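Local atomic coordinates of RNase III inhibitor (Mycobacterium tuberculosis, PDB entry 5M3I), a protein that is of unknown function but belongs to the macro domain family, whose compact fold layers helices on a mixed beta sheet. Residues A[137-140]-A[141-145]; A[43-46]-A[47-51]. All blocks are in the same frame, centred on the assembly; numbering follows the deposited sequence. Where two conformers were deposited one is given.

Both contacts are local, each made between side chains and backbone groups within one or two turns of helix, and they lie on opposite sides of the chain's centre, their centres about 26 Å apart. Contact 1 sits within helix 135-147, the connection between strands 120-123 and 153-156; contact 2 spans the end of helix 40-48 and the start of helix 50-61. Each is partly buried. Two aliphatic side chains, Val138 and Leu142, form the buried side of contact 1, whereas two aromatics, Phe45 and Tyr49, do so in contact 2. Beside that pair, contact 1 adds an arginine bond to a main-chain carbonyl, while a proline interrupts the backbone bonding in contact 2.

Contact 1: residues A[137-140]-A[141-145]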
ATOM      1  N   ASP A 137       2.472  -0.035  16.612  1.00 64.08           N
ATOM      2  CA  ASP A 137       3.006  -1.333  16.188  1.00 64.31           C
ATOM      3  C   ASP A 137       3.378  -1.332  14.701  1.00 62.51           C
ATOM      4  O   ASP A 137       4.412  -1.878  14.316  1.00 63.20           O
ATOM      5  CB  ASP A 137       1.979  -2.457  16.410  1.00 66.83           C
ATOM      6  CG  ASP A 137       1.806  -2.837  17.867  1.00 72.54           C
ATOM      7  OD1 ASP A 137       2.697  -2.493  18.697  1.00 78.29           O
ATOM      8  OD2 ASP A 137       0.814  -3.526  18.171  1.00 72.11           O
ATOM      9  N   VAL A 138       2.447  -0.831  13.896  1.00 58.75           N
ATOM     10  CA  VAL A 138       2.574  -0.790  12.460  1.00 55.85           C
ATOM     11  C   VAL A 138       3.645   0.226  12.072  1.00 54.89           C
ATOM     12  O   VAL A 138       4.513  -0.087  11.270  1.00 53.94           O
ATOM     13  CB  VAL A 138       1.254  -0.399  11.802  1.00 57.44           C
ATOM     14  CG1 VAL A 138       1.434  -0.213  10.288  1.00 59.34           C
ATOM     15  CG2 VAL A 138       0.189  -1.460  12.072  1.00 56.82           C
ATOM     16  N   GLU A 139       3.668   1.377  12.726  1.00 53.96           N
ATOM     17  CA  GLU A 139       4.702   2.393  12.470  1.00 54.04           C
ATOM     18  C   GLU A 139       6.117   1.857  12.686  1.00 53.33           C
ATOM     19  O   GLU A 139       6.983   2.078  11.857  1.00 52.93           O
ATOM     20  CB  GLU A 139       4.453   3.642  13.316  1.00 55.05           C
ATOM     21  CG  GLU A 139       5.383   4.798  13.068  1.00 52.92           C
ATOM     22  CD  GLU A 139       5.143   5.956  14.021  1.00 57.57           C
ATOM     23  OE1 GLU A 139       5.383   5.787  15.244  1.00 63.14           O
ATOM     24  OE2 GLU A 139       4.684   7.023  13.559  1.00 54.29           O
ATOM     25  N   GLN A 140       6.332   1.094  13.755  1.00 58.03           N
ATOM     26  CA  GLN A 140       7.627   0.416  13.985  1.00 60.51           C
ATOM     27  C   GLN A 140       8.025  -0.443  12.806  1.00 57.28           C
ATOM     28  O   GLN A 140       9.152  -0.380  12.349  1.00 59.17           O
ATOM     29  CB  GLN A 140       7.597  -0.475  15.213  1.00 63.28           C
ATOM     30  CG  GLN A 140       7.700   0.286  16.510  1.00 68.26           C
ATOM     31  CD  GLN A 140       7.279  -0.568  17.726  1.00 72.13           C
ATOM     32  OE1 GLN A 140       7.311  -1.822  17.668  1.00 73.20           O
ATOM     33  NE2 GLN A 140       6.830   0.096  18.796  1.00 69.81           N
ATOM     34  N   ARG A 141       7.098  -1.259  12.343  1.00 57.30           N
ATOM     35  CA  ARG A 141       7.394  -2.180  11.258  1.00 56.91           C
ATOM     36  C   ARG A 141       7.660  -1.448   9.964  1.00 54.67           C
ATOM     37  O   ARG A 141       8.578  -1.798   9.233  1.00 57.85           O
ATOM     38  CB  ARG A 141       6.291  -3.191  11.084  1.00 55.94           C
ATOM     39  CG  ARG A 141       6.259  -4.197  12.216  1.00 58.02           C
ATOM     40  CD  ARG A 141       4.898  -4.871  12.301  1.00 57.71           C
ATOM     41  NE  ARG A 141       4.927  -5.972  13.252  1.00 61.82           N
ATOM     42  CZ  ARG A 141       4.913  -5.832  14.576  1.00 63.46           C
ATOM     43  NH1 ARG A 141       4.862  -4.640  15.142  1.00 64.48           N
ATOM     44  NH2 ARG A 141       4.951  -6.901  15.345  1.00 65.71           N
ATOM     45  N   LEU A 142       6.887  -0.432   9.693  1.00 54.03           N
ATOM     46  CA  LEU A 142       7.092   0.359   8.500  1.00 53.30           C
ATOM     47  C   LEU A 142       8.469   0.995   8.507  1.00 54.25           C
ATOM     48  O   LEU A 142       9.186   0.913   7.486  1.00 50.47           O
ATOM     49  CB  LEU A 142       6.041   1.449   8.351  1.00 54.03           C
ATOM     50  CG  LEU A 142       4.656   1.011   7.911  1.00 55.12           C
ATOM     51  CD1 LEU A 142       3.687   2.184   7.972  1.00 54.37           C
ATOM     52  CD2 LEU A 142       4.692   0.488   6.493  1.00 58.03           C
ATOM     53  N   VAL A 143       8.853   1.594   9.633  1.00 51.17           N
ATOM     54  CA  VAL A 143      10.126   2.306   9.711  1.00 53.03           C
ATOM     55  C   VAL A 143      11.241   1.301   9.506  1.00 55.01           C
ATOM     56  O   VAL A 143      12.172   1.559   8.764  1.00 55.84           O
ATOM     57  CB  VAL A 143      10.269   3.071  11.050  1.00 55.44           C
ATOM     58  CG1 VAL A 143      11.684   3.521  11.300  1.00 58.22           C
ATOM     59  CG2 VAL A 143       9.358   4.282  11.052  1.00 57.08           C
ATOM     60  N   SER A 144      11.135   0.156  10.177  1.00 57.63           N
ATOM     61  CA  SER A 144      12.124  -0.952  10.072  1.00 58.40           C
ATOM     62  C   SER A 144      12.288  -1.412   8.657  1.00 56.34           C
ATOM     63  O   SER A 144      13.400  -1.538   8.177  1.00 57.26           O
ATOM     64  CB  SER A 144      11.662  -2.153  10.930  1.00 61.75           C
ATOM     65  OG  SER A 144      11.930  -1.870  12.269  1.00 63.43           O
ATOM     66  N   ALA A 145      11.175  -1.610   7.977  1.00 53.57           N
ATOM     67  CA  ALA A 145      11.246  -2.088   6.608  1.00 56.33           C
ATOM     68  C   ALA A 145      11.996  -1.100   5.686  1.00 56.46           C
ATOM     69  O   ALA A 145      12.841  -1.507   4.901  1.00 53.81           O
ATOM     70  CB  ALA A 145       9.856  -2.385   6.076  1.00 54.55           C
TER
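Within the amphipathic helix 135-147, Arg141 and Asp137 meet one turn apart through a side chain that returns to the backbone. Arg141 NH1 donates to Asp137 O over 2.9 Å, with 151° at the hydrogen. The oxygen lies at the edge of the guanidinium, almost in its plane, but the nitrogen stands above the carbonyl plane and so misses the lone-pair direction. Arg141 CG points away from its own carbonyl carbon (chi1 -71°), and the chain runs extended to NE, which carries the guanidinium back along the helix. The same oxygen receives only a weak bond from Arg141 N, at 3.4 Å. A salt bridge from Arg141 NE to Asp103 of helix 99-115 gives the group a second anchor. The Asp137 carboxylate is not in contact with it: OD1 is 4.7 Å from Arg141 NH1, although the opposite charges probably still attract.

This helix is the crossover of a beta-alpha-beta unit between strands 120-123 and 153-156. On its buried side Val138 and Leu142 lie alongside each other, Val138 CG1 touching Leu142 CD1 at 4.0 Å, with Leu126, Val128, Leu133 and Leu106 around them. Regular helical bonds run beside this pair, from Leu142 N to Val138 O at 2.9 Å and from Val143 N to Glu139 O at 2.9 Å. Ser144 N completes the series on Gln140 O at 3.0 Å.

Contact 2: residues A[43-46]-A[47-51]; sequences LQFK and RRYPE
Phe45 and Tyr49 join at the point where helix 40-48 ends and helix 50-61 is about to begin. The apolar part is a ring-to-ring approach at a slant: Phe45 CD1 comes to 4.0 Å from Tyr49 CD2. Leu27 of strand 26-31 and Ile84 of strand 83-88 touch both, which sets the pair against the sheet of the macro domain. On one face of the tyrosine ring lies the aliphatic stem of Arg48, its CG 3.5 Å above the plane and displaced toward the rim. Lys46 extends fully, CG anti to its backbone N (chi1 -179°), and makes a cation-pi contact with Phe53.

The hydrogen bonds are all main-chain. Arg47 N reaches Leu43 O at 3.1 Å, Arg48 N reaches Gln44 O at 3.1 Å, and Tyr49 N closes on Phe45 O at 2.9 Å.

Tyr49 leaves helical torsions and also takes the N-cap position of the next helix. Pro50 has no N-H to give Lys46 O; only a long, bent CA-H...O contact lies there, Pro50 CA to Lys46 O at 3.6 Å. The lack of a donor at Pro50, together with the non-helical torsions of Tyr49, is consistent with the run of backbone bonds ending where one helix gives way to the next.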
ATOM      1  N   LEU A  43     -11.389   3.050  -1.349  1.00 64.82           N
ATOM      2  CA  LEU A  43     -12.445   3.689  -2.143  1.00 63.85           C
ATOM      3  C   LEU A  43     -11.875   4.848  -2.944  1.00 66.60           C
ATOM      4  O   LEU A  43     -12.191   4.997  -4.124  1.00 66.74           O
ATOM      5  CB  LEU A  43     -13.605   4.167  -1.275  1.00 65.96           C
ATOM      6  CG  LEU A  43     -14.790   4.837  -2.004  1.00 69.64           C
ATOM      7  CD1 LEU A  43     -15.413   3.924  -3.068  1.00 69.64           C
ATOM      8  CD2 LEU A  43     -15.845   5.248  -0.977  1.00 71.48           C
ATOM      9  N   GLN A  44     -11.051   5.685  -2.307  1.00 65.66           N
ATOM     10  CA  GLN A  44     -10.467   6.837  -3.002  0.50 65.47           C
ATOM     11  C   GLN A  44      -9.585   6.362  -4.153  1.00 63.29           C
ATOM     12  O   GLN A  44      -9.615   6.925  -5.227  1.00 65.28           O
ATOM     13  CB  GLN A  44      -9.695   7.726  -2.028  0.50 65.05           C
ATOM     14  CG  GLN A  44     -10.638   8.398  -1.012  0.50 67.87           C
ATOM     15  CD  GLN A  44     -11.741   9.237  -1.677  0.50 70.85           C
ATOM     16  OE1 GLN A  44     -11.479  10.327  -2.171  0.50 73.73           O
ATOM     17  NE2 GLN A  44     -12.968   8.733  -1.700  0.50 71.22           N
ATOM     18  N   PHE A  45      -8.819   5.291  -3.935  1.00 60.75           N
ATOM     19  CA  PHE A  45      -8.006   4.713  -5.028  1.00 60.60           C
ATOM     20  C   PHE A  45      -8.861   4.186  -6.190  1.00 61.46           C
ATOM     21  O   PHE A  45      -8.511   4.376  -7.358  1.00 63.18           O
ATOM     22  CB  PHE A  45      -7.094   3.599  -4.536  1.00 54.94           C
ATOM     23  CG  PHE A  45      -5.775   4.073  -3.975  1.00 54.80           C
ATOM     24  CD1 PHE A  45      -4.664   4.252  -4.815  1.00 51.16           C
ATOM     25  CD2 PHE A  45      -5.592   4.256  -2.584  1.00 53.37           C
ATOM     26  CE1 PHE A  45      -3.442   4.626  -4.292  1.00 49.38           C
ATOM     27  CE2 PHE A  45      -4.353   4.644  -2.071  1.00 49.19           C
ATOM     28  CZ  PHE A  45      -3.282   4.829  -2.929  1.00 48.49           C
ATOM     29  N   LYS A  46      -9.984   3.556  -5.882  1.00 62.95           N
ATOM     30  CA  LYS A  46     -10.899   3.088  -6.926  1.00 68.07           C
ATOM     31  C   LYS A  46     -11.442   4.243  -7.786  1.00 70.73           C
ATOM     32  O   LYS A  46     -11.541   4.141  -9.005  1.00 75.52           O
ATOM     33  CB  LYS A  46     -12.033   2.282  -6.293  1.00 71.50           C
ATOM     34  CG  LYS A  46     -13.065   1.714  -7.251  1.00 73.18           C
ATOM     35  CD  LYS A  46     -14.200   1.033  -6.477  1.00 75.70           C
ATOM     36  CE  LYS A  46     -15.338   0.622  -7.399  1.00 81.13           C
ATOM     37  NZ  LYS A  46     -16.491   0.013  -6.664  1.00 84.28           N
ATOM     38  N   ARG A  47     -11.780   5.344  -7.148  1.00 73.54           N
ATOM     39  CA  ARG A  47     -12.371   6.486  -7.843  1.00 76.41           C
ATOM     40  C   ARG A  47     -11.342   7.188  -8.736  1.00 75.20           C
ATOM     41  O   ARG A  47     -11.678   7.697  -9.794  1.00 76.95           O
ATOM     42  CB  ARG A  47     -13.022   7.462  -6.839  1.00 80.48           C
ATOM     43  CG  ARG A  47     -14.158   6.807  -6.002  1.00 82.38           C
ATOM     44  CD  ARG A  47     -15.415   7.673  -5.595  1.00 90.50           C
ATOM     45  NE  ARG A  47     -15.166   9.113  -5.763  1.00 96.32           N
ATOM     46  CZ  ARG A  47     -15.566   9.884  -6.786  1.00101.85           C
ATOM     47  NH1 ARG A  47     -16.236   9.395  -7.835  1.00101.86           N
ATOM     48  NH2 ARG A  47     -15.257  11.184  -6.763  1.00107.72           N
ATOM     49  N   ARG A  48     -10.106   7.213  -8.300  1.00 71.63           N
ATOM     50  CA  ARG A  48      -9.047   7.863  -9.062  1.00 73.82           C
ATOM     51  C   ARG A  48      -8.463   6.979 -10.168  1.00 70.19           C
ATOM     52  O   ARG A  48      -8.075   7.496 -11.180  1.00 71.59           O
ATOM     53  CB  ARG A  48      -7.948   8.304  -8.085  1.00 74.57           C
ATOM     54  CG  ARG A  48      -6.788   9.048  -8.698  1.00 78.39           C
ATOM     55  CD  ARG A  48      -7.163  10.448  -9.178  1.00 82.85           C
ATOM     56  NE  ARG A  48      -5.965  11.006  -9.783  1.00 85.66           N
ATOM     57  CZ  ARG A  48      -5.509  10.712 -11.003  1.00 87.01           C
ATOM     58  NH1 ARG A  48      -6.165   9.897 -11.834  1.00 89.58           N
ATOM     59  NH2 ARG A  48      -4.382  11.264 -11.414  1.00 89.06           N
ATOM     60  N   TYR A  49      -8.385   5.656  -9.944  1.00 66.55           N
ATOM     61  CA  TYR A  49      -7.747   4.726 -10.858  1.00 64.30           C
ATOM     62  C   TYR A  49      -8.681   3.574 -11.216  1.00 66.89           C
ATOM     63  O   TYR A  49      -8.437   2.440 -10.864  1.00 67.75           O
ATOM     64  CB  TYR A  49      -6.460   4.185 -10.247  1.00 61.36           C
ATOM     65  CG  TYR A  49      -5.456   5.261  -9.904  1.00 58.73           C
ATOM     66  CD1 TYR A  49      -4.764   5.956 -10.894  1.00 59.18           C
ATOM     67  CD2 TYR A  49      -5.201   5.596  -8.577  1.00 57.73           C
ATOM     68  CE1 TYR A  49      -3.853   6.947 -10.572  1.00 57.19           C
ATOM     69  CE2 TYR A  49      -4.287   6.586  -8.244  1.00 57.90           C
ATOM     70  CZ  TYR A  49      -3.613   7.254  -9.251  1.00 57.75           C
ATOM     71  OH  TYR A  49      -2.724   8.224  -8.888  1.00 57.05           O
ATOM     72  N   PRO A  50      -9.750   3.858 -11.962  1.00 71.23           N
ATOM     73  CA  PRO A  50     -10.759   2.820 -12.256  1.00 74.98           C
ATOM     74  C   PRO A  50     -10.234   1.583 -13.006  1.00 76.05           C
ATOM     75  O   PRO A  50     -10.730   0.465 -12.796  1.00 75.81           O
ATOM     76  CB  PRO A  50     -11.800   3.571 -13.096  1.00 77.63           C
ATOM     77  CG  PRO A  50     -11.058   4.754 -13.671  1.00 78.40           C
ATOM     78  CD  PRO A  50     -10.077   5.146 -12.596  1.00 75.67           C
ATOM     79  N   GLU A  51      -9.233   1.784 -13.857  1.00 80.07           N
ATOM     80  CA  GLU A  51      -8.609   0.684 -14.626  1.00 82.33           C
ATOM     81  C   GLU A  51      -7.821  -0.214 -13.718  1.00 73.97           C
ATOM     82  O   GLU A  51      -7.890  -1.439 -13.837  1.00 71.76           O
ATOM     83  CB  GLU A  51      -7.723   1.234 -15.760  1.00 87.23           C
ATOM     84  CG  GLU A  51      -8.549   1.993 -16.795  1.00 95.67           C
ATOM     85  CD  GLU A  51      -7.806   2.272 -18.090  1.00103.43           C
ATOM     86  OE1 GLU A  51      -6.985   3.215 -18.116  1.00108.29           O
ATOM     87  OE2 GLU A  51      -8.073   1.565 -19.090  1.00107.31           O
TER